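Local coordinates for UTP-glucose-1-phosphate uridylyltransferase 2 (Trypanosoma brucei, PDB 3GUE), which binds UDP-glucose and probably catalyses its formation, with release of diphosphate, from UTP and glucose 1-phosphate, at residues 108-113 with 395-400; 117-120 with 124-127; 139-144 with 149-154; 202-207 with 308-313. One frame throughout, in Å; residues are numbered along the deposited sequence.

Followed from the N terminus, the first of these segments lie on helix 107-122, whose early turns supply one side of contact 1 and whose later turns one side of contact 2. Contact 2 closes at once, across the short link to strand 128-132. Contact 3 then joins helices 137-143 and 148-151, and both its segments pack on helix 107-122, at Leu-108, Asp-109, Ala-112 and Arg-119. Contact 4 brings helix 203-209 to the start of helix 310-319 and stands apart, with no touch to the other three. Contact 1 closes last, with 281 residues between its segments, at the hairpin strand 397-399. Contacts 2, 3 and 4 follow in series, all nested inside that loop, and none cross.

Contact 1. Residues 108-113 with 395-400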
loop_
_atom_site.group_PDB
_atom_site.type_symbol
_atom_site.label_atom_id
_atom_site.label_comp_id
_atom_site.label_asym_id
_atom_site.label_seq_id
_atom_site.Cartn_x
_atom_site.Cartn_y
_atom_site.Cartn_z
ATOM N N LEU A 108 -4.222 3.071 12.790
ATOM C CA LEU A 108 -3.873 4.470 13.030
ATOM C C LEU A 108 -3.428 4.722 14.469
ATOM O O LEU A 108 -2.573 5.576 14.713
ATOM C CB LEU A 108 -5.012 5.421 12.586
ATOM C CG LEU A 108 -4.730 6.929 12.447
ATOM C CD1 LEU A 108 -3.417 7.276 11.690
ATOM C CD2 LEU A 108 -5.932 7.581 11.787
ATOM N N ASP A 109 -4.026 3.990 15.413
ATOM C CA ASP A 109 -3.524 3.877 16.790
ATOM C C ASP A 109 -2.059 3.496 16.791
ATOM O O ASP A 109 -1.235 4.235 17.332
ATOM C CB ASP A 109 -4.308 2.824 17.583
ATOM C CG ASP A 109 -5.638 3.324 18.039
ATOM O OD1 ASP A 109 -5.662 4.389 18.717
ATOM O OD2 ASP A 109 -6.648 2.659 17.702
ATOM N N PHE A 110 -1.739 2.344 16.189
ATOM C CA PHE A 110 -0.336 1.886 16.057
ATOM C C PHE A 110 0.634 2.886 15.402
ATOM O O PHE A 110 1.729 3.082 15.918
ATOM C CB PHE A 110 -0.248 0.482 15.444
ATOM C CG PHE A 110 -0.640 -0.606 16.404
ATOM C CD1 PHE A 110 0.160 -0.885 17.508
ATOM C CD2 PHE A 110 -1.819 -1.347 16.214
ATOM C CE1 PHE A 110 -0.195 -1.888 18.433
ATOM C CE2 PHE A 110 -2.182 -2.344 17.112
ATOM C CZ PHE A 110 -1.366 -2.628 18.228
ATOM N N THR A 111 0.180 3.586 14.354
ATOM C CA THR A 111 0.953 4.664 13.703
ATOM C C THR A 111 1.201 5.860 14.644
ATOM O O THR A 111 2.328 6.332 14.737
ATOM C CB THR A 111 0.251 5.164 12.385
ATOM O OG1 THR A 111 0.234 4.113 11.412
ATOM C CG2 THR A 111 0.955 6.385 11.796
ATOM N N ALA A 112 0.149 6.325 15.324
ATOM C CA ALA A 112 0.258 7.418 16.303
ATOM C C ALA A 112 1.155 7.073 17.501
ATOM O O ALA A 112 1.895 7.929 18.000
ATOM C CB ALA A 112 -1.117 7.864 16.798
ATOM N N LEU A 113 1.068 5.827 17.957
ATOM C CA LEU A 113 1.846 5.342 19.093
ATOM C C LEU A 113 3.308 5.102 18.740
ATOM O O LEU A 113 4.186 5.339 19.564
ATOM C CB LEU A 113 1.216 4.047 19.665
ATOM C CG LEU A 113 -0.119 4.119 20.450
ATOM C CD1 LEU A 113 -0.621 2.729 20.729
ATOM C CD2 LEU A 113 -0.063 4.935 21.735
ATOM N N GLN A 395 6.322 -0.379 19.314
ATOM C CA GLN A 395 4.933 -0.360 18.819
ATOM C C GLN A 395 4.728 -0.789 17.363
ATOM O O GLN A 395 3.739 -0.433 16.736
ATOM C CB GLN A 395 4.269 0.998 19.099
ATOM C CG GLN A 395 4.271 1.408 20.592
ATOM C CD GLN A 395 3.345 0.573 21.446
ATOM O OE1 GLN A 395 2.809 -0.461 21.012
ATOM N NE2 GLN A 395 3.137 1.023 22.668
ATOM N N ARG A 396 5.668 -1.553 16.821
ATOM C CA ARG A 396 5.525 -2.063 15.465
ATOM C C ARG A 396 4.818 -3.408 15.553
ATOM O O ARG A 396 4.724 -4.000 16.633
ATOM C CB ARG A 396 6.886 -2.179 14.758
ATOM C CG ARG A 396 7.514 -0.836 14.406
ATOM C CD ARG A 396 8.734 -0.972 13.493
ATOM N NE ARG A 396 9.768 -1.786 14.112
ATOM C CZ ARG A 396 10.205 -2.943 13.626
ATOM N NH1 ARG A 396 9.713 -3.405 12.481
ATOM N NH2 ARG A 396 11.152 -3.625 14.277
ATOM N N LEU A 397 4.264 -3.853 14.442
ATOM C CA LEU A 397 3.755 -5.219 14.327
ATOM C C LEU A 397 4.695 -6.015 13.457
ATOM O O LEU A 397 5.068 -5.577 12.364
ATOM C CB LEU A 397 2.339 -5.238 13.778
ATOM C CG LEU A 397 1.320 -4.950 14.877
ATOM C CD1 LEU A 397 1.255 -3.491 15.235
ATOM C CD2 LEU A 397 -0.025 -5.417 14.463
ATOM N N VAL A 398 5.093 -7.181 13.950
ATOM C CA VAL A 398 6.128 -7.987 13.276
ATOM C C VAL A 398 5.781 -9.482 13.359
ATOM O O VAL A 398 5.194 -9.946 14.336
ATOM C CB VAL A 398 7.514 -7.775 13.915
ATOM C CG1 VAL A 398 7.936 -6.271 13.833
ATOM C CG2 VAL A 398 7.505 -8.254 15.343
ATOM N N LEU A 399 6.158 -10.213 12.317
ATOM C CA LEU A 399 5.913 -11.640 12.244
ATOM C C LEU A 399 6.662 -12.296 13.403
ATOM O O LEU A 399 7.773 -11.880 13.749
ATOM C CB LEU A 399 6.417 -12.191 10.893
ATOM C CG LEU A 399 6.129 -13.659 10.584
ATOM C CD1 LEU A 399 4.662 -13.894 10.325
ATOM C CD2 LEU A 399 6.953 -14.079 9.375
ATOM N N CYS A 400 6.021 -13.274 14.023
ATOM C CA CYS A 400 6.598 -14.071 15.085
ATOM C C CYS A 400 7.844 -14.843 14.641
ATOM O O CYS A 400 8.008 -15.201 13.452
ATOM C CB CYS A 400 5.551 -15.031 15.668
ATOM S SG CYS A 400 5.025 -16.377 14.556
#
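The backbone oxygen of Gln-395 lies 3.7 Å from Phe-110 CD1, at a slant to the ring, and accepts a hydrogen bond from Gln-114 NE2, one residue beyond 108-113. No hydrogen bond joins 108-113 directly to 395-400, so the remaining evidence is of packing. The closest side-chain packing comes from Leu-397, although Gln-395 buries the larger area. The Leu-397 CD1 methyl stands over one face of the Phe-110 ring, 3.6 Å from the centroid and only 11° off the normal, which is a well-centred CH-pi contact; the two side chains meet at about a right angle. On the helix, chi1 of Phe-110 (-75°) puts CG anti to the carbonyl carbon, turning the ring out to Leu-397. Gln-395 CG packs 4.1 Å from Leu-113 CB, and the bend at chi2 turns the amide so that Gln-395 OE1 is 4.2 Å from Phe-110 CE1. Gln-395 itself has positive phi and belongs to the turn between strands 389-391 and 397-399. That two-stranded hairpin thus rests on the early turns of helix 107-122. Val-391 of its first strand and Val-101 of strand 100-102 also touch the Phe-110 ring, and the Leu-397 backbone is hydrogen-bonded to that of Leu-223.

Contact 2. Residues 117-120 with 124-127; sequences HFRQ and CNVP
Arg-119 grips a single atom, the carbonyl oxygen of Val-126, with two nitrogens of its guanidinium at once. The grip is side-on: Arg-119 NE donates to Val-126 O at 2.9 Å and Arg-119 NH2 donates to Val-126 O at 2.7 Å. Both bonds are bent, with N-H...O angles of 137° and 144°, as expected when two nearly parallel N-H bonds share one acceptor. The oxygen lies close to the guanidinium plane, whereas both nitrogens reach it from the same face of the carbonyl plane. A side chain extended from CG to NE carries the group from the helix to this carbonyl, and the paired hydrogen bonds should restrain its rotation. Over one guanidinium face lies Asn-125 OD1, 3.3 Å above the plane and offset toward the rim; the amide and guanidinium planes are 62° apart, and this approach is not a hydrogen bond.

Backbone contacts add to the grip. Cys-124 N donates to Arg-119 O at 3.1 Å, and Arg-119 CA approaches Cys-124 O at 3.4 Å as a CA-H...O contact. Asn-125 is the centre of an inverse gamma turn, closed by a weak bond from Val-126 N to Cys-124 O, just ahead of the gripped carbonyl. Val-126 CG1 touches two helix side chains, 3.8 Å from Arg-119 CG and 3.8 Å from Phe-118 CD2.

The contact thus folds the exit from helix 107-122 back on its last turns, just before strand 128-132 begins. Backbone hydrogen bonding of Pro-127 with Val-79 ties that entry to the neighbouring parallel strand 77-83, while Phe-118 also packs on Leu-227.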
loop_
_atom_site.group_PDB
_atom_site.type_symbol
_atom_site.label_atom_id
_atom_site.label_comp_id
_atom_site.label_asym_id
_atom_site.label_seq_id
_atom_site.Cartn_x
_atom_site.Cartn_y
_atom_site.Cartn_z
ATOM N N HIS A 117 6.435 7.103 20.310
ATOM C CA HIS A 117 7.598 6.372 20.874
ATOM C C HIS A 117 8.911 6.875 20.275
ATOM O O HIS A 117 9.893 7.052 20.991
ATOM C CB HIS A 117 7.497 4.841 20.681
ATOM C CG HIS A 117 8.589 4.066 21.370
ATOM N ND1 HIS A 117 8.459 3.580 22.654
ATOM C CD2 HIS A 117 9.823 3.691 20.956
ATOM C CE1 HIS A 117 9.570 2.955 23.008
ATOM N NE2 HIS A 117 10.409 2.997 21.991
ATOM N N PHE A 118 8.912 7.062 18.953
ATOM C CA PHE A 118 10.081 7.548 18.204
ATOM C C PHE A 118 10.520 8.919 18.732
ATOM O O PHE A 118 11.670 9.099 19.125
ATOM C CB PHE A 118 9.756 7.624 16.702
ATOM C CG PHE A 118 10.974 7.767 15.816
ATOM C CD1 PHE A 118 11.551 6.651 15.228
ATOM C CD2 PHE A 118 11.538 9.021 15.576
ATOM C CE1 PHE A 118 12.682 6.776 14.401
ATOM C CE2 PHE A 118 12.675 9.165 14.763
ATOM C CZ PHE A 118 13.243 8.037 14.169
ATOM N N ARG A 119 9.593 9.871 18.736
ATOM C CA ARG A 119 9.840 11.216 19.265
ATOM C C ARG A 119 10.323 11.267 20.726
ATOM O O ARG A 119 11.249 12.035 21.053
ATOM C CB ARG A 119 8.599 12.087 19.060
ATOM C CG ARG A 119 8.308 12.399 17.596
ATOM C CD ARG A 119 6.915 12.966 17.438
ATOM N NE ARG A 119 6.738 13.726 16.202
ATOM C CZ ARG A 119 5.577 14.241 15.819
ATOM N NH1 ARG A 119 4.505 14.072 16.577
ATOM N NH2 ARG A 119 5.484 14.930 14.690
ATOM N N GLN A 120 9.714 10.460 21.598
ATOM C CA GLN A 120 10.142 10.374 23.011
ATOM C C GLN A 120 11.581 9.850 23.118
ATOM O O GLN A 120 12.486 10.573 23.548
ATOM C CB GLN A 120 9.197 9.472 23.844
ATOM C CG GLN A 120 7.777 10.012 24.086
ATOM C CD GLN A 120 7.680 11.038 25.231
ATOM O OE1 GLN A 120 8.591 11.163 26.056
ATOM N NE2 GLN A 120 6.559 11.765 25.284
ATOM N N CYS A 124 13.387 13.913 19.728
ATOM C CA CYS A 124 13.456 14.594 18.437
ATOM C C CYS A 124 12.058 14.658 17.842
ATOM O O CYS A 124 11.468 13.627 17.542
ATOM C CB CYS A 124 14.449 13.883 17.496
ATOM S SG CYS A 124 14.442 14.450 15.759
ATOM N N ASN A 125 11.539 15.876 17.690
ATOM C CA ASN A 125 10.160 16.126 17.214
ATOM C C ASN A 125 10.018 15.967 15.680
ATOM O O ASN A 125 9.694 16.919 14.969
ATOM C CB ASN A 125 9.686 17.522 17.703
ATOM C CG ASN A 125 8.168 17.765 17.502
ATOM O OD1 ASN A 125 7.370 16.831 17.408
ATOM N ND2 ASN A 125 7.780 19.036 17.451
ATOM N N VAL A 126 10.262 14.756 15.184
ATOM C CA VAL A 126 10.277 14.469 13.735
ATOM C C VAL A 126 8.919 14.800 13.108
ATOM O O VAL A 126 7.879 14.351 13.618
ATOM C CB VAL A 126 10.683 12.979 13.449
ATOM C CG1 VAL A 126 9.671 12.021 14.071
ATOM C CG2 VAL A 126 10.845 12.694 11.940
ATOM N N PRO A 127 8.914 15.605 12.024
ATOM C CA PRO A 127 7.668 15.927 11.348
ATOM C C PRO A 127 6.940 14.691 10.829
ATOM O O PRO A 127 7.564 13.681 10.457
ATOM C CB PRO A 127 8.117 16.870 10.212
ATOM C CG PRO A 127 9.350 17.479 10.725
ATOM C CD PRO A 127 10.040 16.322 11.402
#

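Contact 3. Residues 139-144 with 149-154; sequences ETKNFL and TLYEVF
Lys-141 sets CB over one face of the Phe-154 ring, joining helix 137-143 to the start of helix 154-158, among consecutive short helices packed beside the central sheet of the GT-A-type fold, where Leu-144 touches Leu-130 and Phe-154 touches Asn-132. Lys-141 CB is 4.0 Å from the Phe-154 ring centroid and 26° off the normal, a CH-pi contact displaced toward the rim. With chi1 at -173° and an extended course beyond CG, the lysine chain then passes obliquely by the CD2-CE2 side, Lys-141 CG lying 3.6 Å from Phe-154 CD2, and NZ continues to a salt bridge with Asp-155. Leu-144 CD1 meets the same ring obliquely, 3.8 Å from Phe-154 CD1, while Leu-144 CD2 reaches helix 148-151, 4.1 Å from Leu-150 CD1. A type I turn from Tyr-151 to Phe-154 separates the two aromatic residues, both of which face helix 137-143. Tyr-151 presents its ring edge to the Lys-141 carbonyl, Tyr-151 CE1 lying 3.4 Å from Lys-141 O.

Thr-140, on the same helix, has OG1 bonded to Thr-136 O and to ND2 of Asn-83, a residue that binds UDP-glucose, so the helix probably helps to position that residue. At the outer end, a water bridges the two segments, donating to Asn-142 OD1 at 3.2 Å and hydrogen-bonded to Tyr-151 OH at 3.0 Å.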
loop_
_atom_site.group_PDB
_atom_site.type_symbol
_atom_site.label_atom_id
_atom_site.label_comp_id
_atom_site.label_asym_id
_atom_site.label_seq_id
_atom_site.Cartn_x
_atom_site.Cartn_y
_atom_site.Cartn_z
ATOM N N GLU A 139 -13.050 11.204 8.320
ATOM C CA GLU A 139 -12.993 10.096 9.280
ATOM C C GLU A 139 -11.672 10.003 10.040
ATOM O O GLU A 139 -11.663 9.691 11.240
ATOM C CB GLU A 139 -13.249 8.751 8.580
ATOM C CG GLU A 139 -14.706 8.439 8.391
ATOM C CD GLU A 139 -14.950 6.973 8.228
ATOM O OE1 GLU A 139 -15.607 6.599 7.229
ATOM O OE2 GLU A 139 -14.495 6.183 9.095
ATOM N N THR A 140 -10.567 10.215 9.320
ATOM C CA THR A 140 -9.233 10.244 9.899
ATOM C C THR A 140 -9.086 11.403 10.879
ATOM O O THR A 140 -8.607 11.217 12.015
ATOM C CB THR A 140 -8.097 10.345 8.803
ATOM O OG1 THR A 140 -8.158 9.215 7.943
ATOM C CG2 THR A 140 -6.741 10.353 9.420
ATOM N N LYS A 141 -9.511 12.599 10.453
ATOM C CA LYS A 141 -9.451 13.764 11.326
ATOM C C LYS A 141 -10.231 13.507 12.613
ATOM O O LYS A 141 -9.700 13.733 13.705
ATOM C CB LYS A 141 -9.976 15.035 10.638
ATOM C CG LYS A 141 -9.763 16.284 11.495
ATOM C CD LYS A 141 -10.086 17.589 10.771
ATOM C CE LYS A 141 -9.883 18.721 11.707
ATOM N NZ LYS A 141 -9.702 19.990 10.963
ATOM N N ASN A 142 -11.461 12.990 12.495
ATOM C CA ASN A 142 -12.288 12.806 13.689
ATOM C C ASN A 142 -11.730 11.724 14.605
ATOM O O ASN A 142 -11.752 11.894 15.834
ATOM C CB ASN A 142 -13.764 12.565 13.372
ATOM C CG ASN A 142 -14.691 13.113 14.476
ATOM O OD1 ASN A 142 -14.861 14.343 14.613
ATOM N ND2 ASN A 142 -15.272 12.209 15.276
ATOM N N PHE A 143 -11.210 10.638 14.009
ATOM C CA PHE A 143 -10.495 9.614 14.779
ATOM C C PHE A 143 -9.348 10.187 15.617
ATOM O O PHE A 143 -9.157 9.815 16.790
ATOM C CB PHE A 143 -9.957 8.466 13.914
ATOM C CG PHE A 143 -9.275 7.380 14.737
ATOM C CD1 PHE A 143 -10.003 6.309 15.223
ATOM C CD2 PHE A 143 -7.913 7.465 15.054
ATOM C CE1 PHE A 143 -9.407 5.333 16.008
ATOM C CE2 PHE A 143 -7.313 6.495 15.844
ATOM C CZ PHE A 143 -8.069 5.421 16.326
ATOM N N LEU A 144 -8.560 11.057 15.013
ATOM C CA LEU A 144 -7.396 11.616 15.717
ATOM C C LEU A 144 -7.706 12.572 16.881
ATOM O O LEU A 144 -6.778 13.057 17.510
ATOM C CB LEU A 144 -6.378 12.217 14.729
ATOM C CG LEU A 144 -5.665 11.201 13.806
ATOM C CD1 LEU A 144 -4.822 11.886 12.712
ATOM C CD2 LEU A 144 -4.827 10.163 14.607
ATOM N N THR A 149 -2.102 15.661 20.414
ATOM C CA THR A 149 -0.784 16.065 19.866
ATOM C C THR A 149 -0.879 16.216 18.348
ATOM O O THR A 149 -0.347 17.173 17.765
ATOM C CB THR A 149 0.356 15.046 20.194
ATOM O OG1 THR A 149 0.557 14.946 21.615
ATOM C CG2 THR A 149 1.689 15.469 19.535
ATOM N N LEU A 150 -1.587 15.272 17.731
ATOM C CA LEU A 150 -1.807 15.251 16.287
ATOM C C LEU A 150 -2.998 16.124 15.865
ATOM O O LEU A 150 -2.875 16.920 14.925
ATOM C CB LEU A 150 -1.981 13.810 15.797
ATOM C CG LEU A 150 -0.846 12.840 16.188
ATOM C CD1 LEU A 150 -1.117 11.449 15.660
ATOM C CD2 LEU A 150 0.543 13.347 15.711
ATOM N N TYR A 151 -4.125 15.981 16.564
ATOM C CA TYR A 151 -5.375 16.711 16.231
ATOM C C TYR A 151 -5.222 18.238 16.167
ATOM O O TYR A 151 -5.697 18.866 15.209
ATOM C CB TYR A 151 -6.517 16.346 17.188
ATOM C CG TYR A 151 -7.851 16.887 16.729
ATOM C CD1 TYR A 151 -8.590 16.218 15.742
ATOM C CD2 TYR A 151 -8.352 18.093 17.238
ATOM C CE1 TYR A 151 -9.800 16.733 15.281
ATOM C CE2 TYR A 151 -9.576 18.616 16.785
ATOM C CZ TYR A 151 -10.285 17.922 15.806
ATOM O OH TYR A 151 -11.490 18.410 15.347
ATOM N N GLU A 152 -4.556 18.819 17.169
ATOM C CA GLU A 152 -4.419 20.275 17.268
ATOM C C GLU A 152 -3.573 20.894 16.144
ATOM O O GLU A 152 -3.578 22.124 15.949
ATOM C CB GLU A 152 -3.900 20.684 18.651
ATOM C CG GLU A 152 -4.804 20.216 19.815
ATOM C CD GLU A 152 -4.202 20.423 21.232
ATOM O OE1 GLU A 152 -2.966 20.666 21.347
ATOM O OE2 GLU A 152 -4.982 20.354 22.227
ATOM N N VAL A 153 -2.853 20.047 15.404
ATOM C CA VAL A 153 -2.047 20.492 14.243
ATOM C C VAL A 153 -2.353 19.683 12.966
ATOM O O VAL A 153 -1.597 19.725 11.983
ATOM C CB VAL A 153 -0.516 20.498 14.544
ATOM C CG1 VAL A 153 -0.207 21.470 15.664
ATOM C CG2 VAL A 153 0.002 19.095 14.882
ATOM N N PHE A 154 -3.484 18.978 12.971
ATOM C CA PHE A 154 -3.912 18.177 11.828
ATOM C C PHE A 154 -4.018 18.976 10.498
ATOM O O PHE A 154 -3.359 18.620 9.515
ATOM C CB PHE A 154 -5.219 17.441 12.151
ATOM C CG PHE A 154 -5.680 16.550 11.053
ATOM C CD1 PHE A 154 -5.210 15.254 10.966
ATOM C CD2 PHE A 154 -6.541 17.029 10.064
ATOM C CE1 PHE A 154 -5.611 14.422 9.944
ATOM C CE2 PHE A 154 -6.972 16.177 9.014
ATOM C CZ PHE A 154 -6.485 14.900 8.950
HETATM O O HOH W 1 -12.873 16.559 13.494
#

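Contact 4. Residues 202-207 with 308-313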
loop_
_atom_site.group_PDB
_atom_site.type_symbol
_atom_site.label_atom_id
_atom_site.label_comp_id
_atom_site.label_asym_id
_atom_site.label_seq_id
_atom_site.Cartn_x
_atom_site.Cartn_y
_atom_site.Cartn_z
ATOM N N GLY A 202 2.826 23.187 -1.987
ATOM C CA GLY A 202 3.753 24.098 -1.314
ATOM C C GLY A 202 4.324 23.457 -0.059
ATOM O O GLY A 202 5.101 24.077 0.650
ATOM N N LYS A 203 3.931 22.213 0.218
ATOM C CA LYS A 203 4.501 21.474 1.353
ATOM C C LYS A 203 5.994 21.188 1.099
ATOM O O LYS A 203 6.791 21.349 2.001
ATOM C CB LYS A 203 3.745 20.156 1.668
ATOM C CG LYS A 203 2.625 20.287 2.718
ATOM C CD LYS A 203 3.201 20.537 4.131
ATOM C CE LYS A 203 2.188 20.214 5.229
ATOM N NZ LYS A 203 1.407 21.386 5.604
ATOM N N LEU A 204 6.348 20.806 -0.129
ATOM C CA LEU A 204 7.747 20.517 -0.466
ATOM C C LEU A 204 8.663 21.739 -0.230
ATOM O O LEU A 204 9.658 21.626 0.471
ATOM C CB LEU A 204 7.906 19.998 -1.895
ATOM C CG LEU A 204 9.364 19.618 -2.245
ATOM C CD1 LEU A 204 9.908 18.511 -1.328
ATOM C CD2 LEU A 204 9.500 19.250 -3.695
ATOM N N ASP A 205 8.325 22.876 -0.820
ATOM C CA ASP A 205 9.019 24.145 -0.546
ATOM C C ASP A 205 9.050 24.540 0.924
ATOM O O ASP A 205 10.060 25.070 1.405
ATOM C CB ASP A 205 8.367 25.283 -1.320
ATOM C CG ASP A 205 8.628 25.200 -2.803
ATOM O OD1 ASP A 205 9.747 24.792 -3.182
ATOM O OD2 ASP A 205 7.714 25.556 -3.586
ATOM N N TYR A 206 7.934 24.323 1.619
ATOM C CA TYR A 206 7.869 24.578 3.052
ATOM C C TYR A 206 8.869 23.721 3.851
ATOM O O TYR A 206 9.661 24.266 4.622
ATOM C CB TYR A 206 6.440 24.439 3.614
ATOM C CG TYR A 206 6.408 24.660 5.111
ATOM C CD1 TYR A 206 6.566 25.945 5.646
ATOM C CD2 TYR A 206 6.280 23.588 5.996
ATOM C CE1 TYR A 206 6.567 26.155 7.023
ATOM C CE2 TYR A 206 6.273 23.791 7.375
ATOM C CZ TYR A 206 6.424 25.064 7.885
ATOM O OH TYR A 206 6.426 25.278 9.259
ATOM N N LEU A 207 8.822 22.396 3.676
ATOM C CA LEU A 207 9.791 21.467 4.328
ATOM C C LEU A 207 11.276 21.768 4.024
ATOM O O LEU A 207 12.103 21.821 4.931
ATOM C CB LEU A 207 9.494 20.006 3.974
ATOM C CG LEU A 207 8.187 19.349 4.390
ATOM C CD1 LEU A 207 8.012 18.004 3.684
ATOM C CD2 LEU A 207 8.153 19.182 5.896
ATOM N N ILE A 308 12.927 9.237 0.029
ATOM C CA ILE A 308 13.227 10.199 -1.008
ATOM C C ILE A 308 14.054 11.369 -0.467
ATOM O O ILE A 308 13.923 11.773 0.697
ATOM C CB ILE A 308 11.951 10.657 -1.791
ATOM C CG1 ILE A 308 10.953 11.355 -0.871
ATOM C CG2 ILE A 308 11.276 9.437 -2.584
ATOM C CD1 ILE A 308 9.801 12.076 -1.648
ATOM N N ASN A 309 14.957 11.842 -1.307
ATOM C CA ASN A 309 15.647 13.095 -1.087
ATOM C C ASN A 309 14.764 14.197 -1.689
ATOM O O ASN A 309 14.430 14.184 -2.896
ATOM C CB ASN A 309 17.062 13.075 -1.708
ATOM C CG ASN A 309 17.840 14.390 -1.477
ATOM O OD1 ASN A 309 17.413 15.445 -1.894
ATOM N ND2 ASN A 309 18.956 14.311 -0.790
ATOM N N LEU A 310 14.389 15.135 -0.825
ATOM C CA LEU A 310 13.391 16.141 -1.122
ATOM C C LEU A 310 13.917 17.224 -2.086
ATOM O O LEU A 310 13.181 17.692 -2.943
ATOM C CB LEU A 310 12.869 16.739 0.189
ATOM C CG LEU A 310 12.085 15.796 1.110
ATOM C CD1 LEU A 310 11.690 16.537 2.376
ATOM C CD2 LEU A 310 10.841 15.274 0.378
ATOM N N MET A 311 15.189 17.581 -1.943
ATOM C CA MET A 311 15.858 18.521 -2.837
ATOM C C MET A 311 16.017 17.925 -4.241
ATOM O O MET A 311 15.807 18.627 -5.229
ATOM C CB MET A 311 17.217 18.938 -2.250
ATOM C CG MET A 311 17.942 20.102 -2.988
ATOM S SD MET A 311 16.995 21.627 -3.059
ATOM C CE MET A 311 17.928 22.719 -1.998
ATOM N N GLU A 312 16.407 16.651 -4.328
ATOM C CA GLU A 312 16.411 15.965 -5.632
ATOM C C GLU A 312 15.006 15.959 -6.261
ATOM O O GLU A 312 14.849 16.245 -7.450
ATOM C CB GLU A 312 16.962 14.539 -5.548
ATOM C CG GLU A 312 18.465 14.440 -5.244
ATOM C CD GLU A 312 19.332 15.290 -6.172
ATOM O OE1 GLU A 312 19.011 15.384 -7.380
ATOM O OE2 GLU A 312 20.332 15.866 -5.686
ATOM N N LEU A 313 13.987 15.635 -5.468
ATOM C CA LEU A 313 12.611 15.752 -5.967
ATOM C C LEU A 313 12.309 17.153 -6.458
ATOM O O LEU A 313 11.726 17.327 -7.534
ATOM C CB LEU A 313 11.583 15.328 -4.918
ATOM C CG LEU A 313 10.136 15.443 -5.367
ATOM C CD1 LEU A 313 9.753 14.332 -6.366
ATOM C CD2 LEU A 313 9.140 15.516 -4.175
#
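Leu-204 makes the tight part of this contact, reaching from helix 203-209 to the first turn of helix 310-319 with both of its methyls. Leu-204 CD1 lies 3.8 Å from Leu-310 CB and 3.7 Å from Leu-310 O, so it packs against backbone as well as side chain. Leu-204 CD2 meets Leu-313 CD2, methyl to methyl, at 3.8 Å. The chi1 of -177° directs CG of Leu-204 away from its backbone nitrogen, and its two methyls reach different residues, CD1 Leu-310 and CD2 Leu-313; the Leu-204 and Leu-310 side chains run antiparallel, one alongside the other.

The looser part is at Leu-207, where Leu-207 CD1 is 4.2 Å from Leu-310 CD1 and no closer approach is made. The total buried between the segments is modest, 186 Å², and no hydrogen bond crosses. On the other sides of the first helix lie Asp-205 and Tyr-206, both exposed, and Asp-205 makes a long, weak ion pair with Lys-314. Four leucines, all buried, carry the whole contact, and it is purely apolar apart from the one carbonyl.

Asn-309 caps the second helix: Asn-309 OD1 accepts from Glu-312 N at 2.9 Å with a nearly straight N-H...O angle of 172°. This is consistent with a well-ordered first turn, the one that presents Leu-310 and Leu-313.

In the fold, Leu-207 and Leu-310 lie against the central sheet. Met-215 of strand 214-219 touches both, Met-129 of strand 128-132 also touches Leu-207, and Tyr-195 of helix 194-201 packs on Leu-313, while strand 300-309 runs antiparallel to strand 214-219 and leads directly into helix 310-319.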